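Local coordinates for protein nicotinamide-nucleotide adenylyltransferase NadR family / Ribosylnicotinamide kinase (Lactococcus lactis subsp. cremoris, PDB 6GYE) that probably phosphorylates nicotinamide riboside in its kinase domain and adenylylates the resulting mononucleotide on the way to NAD+, at residues 231-243 against 258-270. Sequence-based numbering, arbitrary orientation. Where two conformers were deposited one is given.
With NNR (Nicotinamide riboside), chain I.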
loop_
_atom_site.group_PDB
_atom_site.type_symbol
_atom_site.label_atom_id
_atom_site.label_comp_id
_atom_site.label_asym_id
_atom_site.label_seq_id
_atom_site.Cartn_x
_atom_site.Cartn_y
_atom_site.Cartn_z
ATOM N N ASP A 231 -16.348 23.708 -5.716
ATOM C CA ASP A 231 -15.214 23.825 -4.814
ATOM C C ASP A 231 -15.079 22.577 -3.948
ATOM O O ASP A 231 -13.973 22.049 -3.770
ATOM C CB ASP A 231 -15.384 25.063 -3.940
ATOM C CG ASP A 231 -15.492 26.335 -4.757
ATOM O OD1 ASP A 231 -14.592 26.582 -5.585
ATOM O OD2 ASP A 231 -16.478 27.077 -4.566
ATOM N N TYR A 232 -16.204 22.096 -3.397
ATOM C CA TYR A 232 -16.162 20.900 -2.567
ATOM C C TYR A 232 -15.635 19.718 -3.359
ATOM O O TYR A 232 -14.799 18.955 -2.863
ATOM C CB TYR A 232 -17.547 20.609 -1.976
ATOM C CG TYR A 232 -17.876 21.502 -0.801
ATOM C CD1 TYR A 232 -17.422 21.193 0.476
ATOM C CD2 TYR A 232 -18.624 22.664 -0.969
ATOM C CE1 TYR A 232 -17.699 22.010 1.566
ATOM C CE2 TYR A 232 -18.912 23.492 0.111
ATOM C CZ TYR A 232 -18.447 23.158 1.374
ATOM O OH TYR A 232 -18.719 23.967 2.452
ATOM N N ALA A 233 -16.071 19.587 -4.613
ATOM C CA ALA A 233 -15.570 18.506 -5.446
ATOM C C ALA A 233 -14.062 18.598 -5.586
ATOM O O ALA A 233 -13.350 17.597 -5.424
ATOM C CB ALA A 233 -16.236 18.539 -6.816
ATOM N N ARG A 234 -13.551 19.799 -5.874
ATOM C CA ARG A 234 -12.108 19.962 -6.012
ATOM C C ARG A 234 -11.381 19.720 -4.694
ATOM O O ARG A 234 -10.240 19.240 -4.700
ATOM C CB ARG A 234 -11.783 21.349 -6.573
ATOM C CG ARG A 234 -11.800 21.385 -8.102
ATOM C CD ARG A 234 -11.717 22.795 -8.640
ATOM N NE ARG A 234 -11.927 22.824 -10.086
ATOM C CZ ARG A 234 -10.966 23.020 -10.981
ATOM N NH1 ARG A 234 -9.717 23.227 -10.579
ATOM N NH2 ARG A 234 -11.263 23.023 -12.279
ATOM N N MET A 235 -12.021 20.020 -3.559
ATOM C CA MET A 235 -11.407 19.702 -2.276
ATOM C C MET A 235 -11.390 18.202 -2.008
ATOM O O MET A 235 -10.465 17.704 -1.360
ATOM C CB MET A 235 -12.119 20.452 -1.152
ATOM C CG MET A 235 -11.717 21.909 -1.113
ATOM S SD MET A 235 -12.520 22.915 0.131
ATOM C CE MET A 235 -14.135 22.200 0.110
ATOM N N ILE A 236 -12.372 17.457 -2.512
ATOM C CA ILE A 236 -12.336 16.009 -2.334
ATOM C C ILE A 236 -11.110 15.425 -3.027
ATOM O O ILE A 236 -10.264 14.783 -2.392
ATOM C CB ILE A 236 -13.636 15.362 -2.840
ATOM C CG1 ILE A 236 -14.812 15.814 -1.976
ATOM C CG2 ILE A 236 -13.514 13.845 -2.827
ATOM C CD1 ILE A 236 -16.148 15.660 -2.631
ATOM N N THR A 237 -10.968 15.675 -4.332
ATOM C CA THR A 237 -9.836 15.076 -5.034
ATOM C C THR A 237 -8.516 15.705 -4.599
ATOM O O THR A 237 -7.487 15.016 -4.552
ATOM C CB THR A 237 -10.026 15.189 -6.548
ATOM O OG1 THR A 237 -9.901 16.543 -6.923
ATOM C CG2 THR A 237 -11.416 14.738 -6.937
ATOM N N GLY A 238 -8.535 16.990 -4.236
ATOM C CA GLY A 238 -7.317 17.655 -3.806
ATOM C C GLY A 238 -6.748 17.089 -2.513
ATOM O O GLY A 238 -5.538 16.858 -2.401
ATOM N N GLN A 239 -7.598 16.915 -1.495
ATOM C CA GLN A 239 -7.119 16.310 -0.257
ATOM C C GLN A 239 -6.685 14.860 -0.490
ATOM O O GLN A 239 -5.671 14.408 0.057
ATOM C CB GLN A 239 -8.195 16.366 0.828
ATOM C CG GLN A 239 -7.687 15.940 2.204
ATOM C CD GLN A 239 -6.730 16.951 2.806
ATOM O OE1 GLN A 239 -7.110 18.085 3.074
ATOM N NE2 GLN A 239 -5.477 16.557 2.994
ATOM N N TYR A 240 -7.425 14.123 -1.326
ATOM C CA TYR A 240 -7.069 12.735 -1.600
ATOM C C TYR A 240 -5.694 12.622 -2.258
ATOM O O TYR A 240 -4.887 11.762 -1.883
ATOM C CB TYR A 240 -8.130 12.079 -2.478
ATOM C CG TYR A 240 -7.761 10.652 -2.779
ATOM C CD1 TYR A 240 -8.050 9.630 -1.865
ATOM C CD2 TYR A 240 -7.095 10.322 -3.951
ATOM C CE1 TYR A 240 -7.691 8.317 -2.130
ATOM C CE2 TYR A 240 -6.736 9.017 -4.223
ATOM C CZ TYR A 240 -7.034 8.026 -3.317
ATOM O OH TYR A 240 -6.669 6.741 -3.613
ATOM N N ASP A 241 -5.420 13.467 -3.261
ATOM C CA ASP A 241 -4.115 13.456 -3.922
ATOM C C ASP A 241 -2.993 13.848 -2.964
ATOM O O ASP A 241 -1.900 13.260 -2.991
ATOM C CB ASP A 241 -4.129 14.412 -5.126
ATOM C CG ASP A 241 -5.051 13.941 -6.249
ATOM O OD1 ASP A 241 -5.444 12.751 -6.243
ATOM O OD2 ASP A 241 -5.387 14.773 -7.134
ATOM N N ALA A 242 -3.231 14.860 -2.129
ATOM C CA ALA A 242 -2.219 15.259 -1.158
ATOM C C ALA A 242 -1.899 14.112 -0.211
ATOM O O ALA A 242 -0.729 13.857 0.101
ATOM C CB ALA A 242 -2.701 16.471 -0.359
ATOM N N ASN A 243 -2.933 13.409 0.248
ATOM C CA ASN A 243 -2.749 12.308 1.180
ATOM C C ASN A 243 -2.037 11.122 0.527
ATOM O O ASN A 243 -1.092 10.571 1.111
ATOM C CB ASN A 243 -4.106 11.916 1.761
ATOM C CG ASN A 243 -4.653 12.999 2.696
ATOM O OD1 ASN A 243 -3.938 13.943 3.021
ATOM N ND2 ASN A 243 -5.893 12.851 3.152
ATOM N N LEU A 258 -2.204 12.202 8.280
ATOM C CA LEU A 258 -3.040 12.904 7.317
ATOM C C LEU A 258 -3.866 13.971 8.024
ATOM O O LEU A 258 -4.564 13.675 8.998
ATOM C CB LEU A 258 -3.958 11.923 6.582
ATOM C CG LEU A 258 -3.255 10.798 5.820
ATOM C CD1 LEU A 258 -4.305 9.977 5.066
ATOM C CD2 LEU A 258 -2.169 11.352 4.855
ATOM N N ASP A 259 -3.824 15.198 7.497
ATOM C CA ASP A 259 -4.599 16.320 8.032
ATOM C C ASP A 259 -5.932 16.369 7.286
ATOM O O ASP A 259 -6.063 17.010 6.230
ATOM C CB ASP A 259 -3.825 17.628 7.894
ATOM C CG ASP A 259 -4.395 18.742 8.775
ATOM O OD1 ASP A 259 -5.507 18.550 9.315
ATOM O OD2 ASP A 259 -3.727 19.788 8.955
ATOM N N THR A 260 -6.930 15.674 7.847
ATOM C CA THR A 260 -8.299 15.546 7.328
ATOM C C THR A 260 -8.371 14.712 6.049
ATOM O O THR A 260 -7.348 14.332 5.470
ATOM C CB THR A 260 -8.980 16.918 7.092
ATOM O OG1 THR A 260 -8.518 17.516 5.881
ATOM C CG2 THR A 260 -8.739 17.872 8.235
ATOM N N ASP A 261 -9.589 14.414 5.614
ATOM C CA ASP A 261 -9.832 13.466 4.531
ATOM C C ASP A 261 -11.203 13.781 3.920
ATOM O O ASP A 261 -11.799 14.819 4.224
ATOM C CB ASP A 261 -9.785 12.038 5.072
ATOM C CG ASP A 261 -11.043 11.690 5.828
ATOM O OD1 ASP A 261 -11.603 12.583 6.514
ATOM O OD2 ASP A 261 -11.505 10.547 5.691
ATOM N N ALA A 262 -11.741 12.847 3.121
ATOM C CA ALA A 262 -13.014 13.119 2.450
ATOM C C ALA A 262 -14.191 13.111 3.423
ATOM O O ALA A 262 -15.167 13.848 3.213
ATOM C CB ALA A 262 -13.245 12.120 1.311
ATOM N N ILE A 263 -14.120 12.317 4.497
ATOM C CA ILE A 263 -15.195 12.338 5.490
ATOM C C ILE A 263 -15.332 13.731 6.094
ATOM O O ILE A 263 -16.441 14.253 6.254
ATOM C CB ILE A 263 -14.955 11.269 6.574
ATOM C CG1 ILE A 263 -15.107 9.881 5.967
ATOM C CG2 ILE A 263 -15.927 11.453 7.740
ATOM C CD1 ILE A 263 -15.066 8.790 6.947
ATOM N N VAL A 264 -14.206 14.347 6.455
ATOM C CA VAL A 264 -14.241 15.712 6.974
ATOM C C VAL A 264 -14.900 16.647 5.965
ATOM O O VAL A 264 -15.797 17.426 6.311
ATOM C CB VAL A 264 -12.823 16.181 7.349
ATOM C CG1 VAL A 264 -12.798 17.690 7.603
ATOM C CG2 VAL A 264 -12.343 15.422 8.569
ATOM N N THR A 265 -14.482 16.576 4.697
ATOM C CA THR A 265 -15.121 17.414 3.683
ATOM C C THR A 265 -16.597 17.075 3.544
ATOM O O THR A 265 -17.415 17.967 3.301
ATOM C CB THR A 265 -14.433 17.249 2.331
ATOM O OG1 THR A 265 -13.045 17.539 2.476
ATOM C CG2 THR A 265 -15.040 18.223 1.258
ATOM N N ARG A 266 -16.955 15.796 3.722
ATOM C CA ARG A 266 -18.351 15.396 3.612
ATOM C C ARG A 266 -19.186 15.953 4.753
ATOM O O ARG A 266 -20.389 16.183 4.588
ATOM C CB ARG A 266 -18.459 13.868 3.557
ATOM C CG ARG A 266 -19.836 13.358 3.135
ATOM C CD ARG A 266 -19.870 11.825 3.025
ATOM N NE ARG A 266 -21.190 11.317 2.630
ATOM C CZ ARG A 266 -22.104 10.862 3.479
ATOM N NH1 ARG A 266 -21.848 10.842 4.776
ATOM N NH2 ARG A 266 -23.271 10.414 3.035
ATOM N N VAL A 267 -18.584 16.167 5.915
ATOM C CA VAL A 267 -19.319 16.799 6.997
ATOM C C VAL A 267 -19.644 18.244 6.639
ATOM O O VAL A 267 -20.792 18.687 6.774
ATOM C CB VAL A 267 -18.533 16.696 8.313
ATOM C CG1 VAL A 267 -19.209 17.530 9.381
ATOM C CG2 VAL A 267 -18.409 15.225 8.757
ATOM N N TYR A 268 -18.647 18.998 6.153
ATOM C CA TYR A 268 -18.920 20.377 5.752
ATOM C C TYR A 268 -19.967 20.435 4.651
ATOM O O TYR A 268 -20.905 21.242 4.722
ATOM C CB TYR A 268 -17.641 21.080 5.309
ATOM C CG TYR A 268 -16.727 21.442 6.451
ATOM C CD1 TYR A 268 -17.174 22.255 7.491
ATOM C CD2 TYR A 268 -15.416 20.969 6.498
ATOM C CE1 TYR A 268 -16.343 22.580 8.554
ATOM C CE2 TYR A 268 -14.566 21.307 7.551
ATOM C CZ TYR A 268 -15.036 22.105 8.577
ATOM O OH TYR A 268 -14.201 22.435 9.622
ATOM N N ALA A 269 -19.838 19.571 3.638
ATOM C CA ALA A 269 -20.809 19.567 2.548
ATOM C C ALA A 269 -22.218 19.309 3.066
ATOM O O ALA A 269 -23.166 20.005 2.673
ATOM C CB ALA A 269 -20.431 18.521 1.496
ATOM N N LYS A 270 -22.369 18.337 3.973
ATOM C CA LYS A 270 -23.693 18.020 4.506
ATOM C C LYS A 270 -24.275 19.210 5.254
ATOM O O LYS A 270 -25.474 19.488 5.151
ATOM C CB LYS A 270 -23.620 16.784 5.412
ATOM C CG LYS A 270 -24.968 16.283 5.917
ATOM C CD LYS A 270 -25.861 15.804 4.765
ATOM C CE LYS A 270 -27.052 14.981 5.253
ATOM N NZ LYS A 270 -26.729 13.508 5.320
HETATM O O2R NNR I . -2.425 6.617 -2.978
HETATM C C2R NNR I . -3.009 5.548 -2.221
HETATM C C3R NNR I . -3.185 4.274 -3.038
HETATM O O3R NNR I . -2.739 4.418 -4.393
HETATM C C4R NNR I . -4.673 3.960 -3.017
HETATM C C5R NNR I . -4.941 2.595 -2.398
HETATM O O5R NNR I . -6.353 2.360 -2.358
HETATM O O4R NNR I . -5.326 4.975 -2.250
HETATM C C1R NNR I . -4.402 5.947 -1.757
HETATM N N1 NNR I . -4.445 5.975 -0.294
HETATM C C2 NNR I . -5.120 6.950 0.329
HETATM C C6 NNR I . -3.807 5.025 0.404
HETATM C C5 NNR I . -3.832 5.028 1.794
HETATM C C4 NNR I . -4.525 6.027 2.463
HETATM C C3 NNR I . -5.177 6.999 1.717
HETATM C C7 NNR I . -5.936 8.095 2.403
HETATM O O7 NNR I . -6.124 9.149 1.820
HETATM N N7 NNR I . -6.388 7.886 3.640
HETATM O O HOH W 1 -11.289 16.304 1.245
#
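Thr265 points its CG2 methyl, set opposite the backbone N, at the helix of 231-243, where it meets the Tyr232 ring edge-on and in plane (CG2 to Tyr232 CD1 3.9 Å) and packs against Ile236 CG1 and, more loosely, Met235 CE. Tyr232 lies with one face over Ala269 CA, while Tyr268 CB reaches its edge at CE1. Ile236 CG2 touches Ala262 CB at 4.5 Å, and Phe285 of helix 275-290 also packs on the isoleucine. The two helices run nearly antiparallel, at 165° with axes 9.5 Å apart, and a water bound by Met235 O and Thr265 OG1 bridges them.

Helix 262-270 follows strand 258-259, at the edge of the parallel sheet of a P-loop kinase-like domain; Asp261 is its N-cap, OD1 accepting from Val264 N. Beside this cap Gln239 CG, anti to its backbone N, lies against Asp261 CA, and the bend at chi2 (70°) turns the amide along its own helix toward Asn243; Tyr212 N and Glu210 O grip it, as does Asn243 OD1, which NE2 meets at 3.0 Å from above the carbonyl plane. Asn243 turns ND2 to Thr260 O, a bond of 3.1 Å with an N-H...O angle of 160°, in the planes of both groups, while OD1 also accepts from Ser209 OG. The Leu258 side chain lies slantwise across Asn243, its CD2 methyl against CB, CG and OD1. Replacing Asn243 by an alanine would probably leave Thr260 O without this donor, take one acceptor from Gln239 NE2 (Glu210 O remains) and one from Ser209 OG, and open a gap beside Leu258. Asn243 CB approaches the carboxamide oxygen O7 of nicotinamide riboside and Leu258 CD1 its nitrogen N7, and Tyr240 OH donates to the ribose O4R at 2.6 Å.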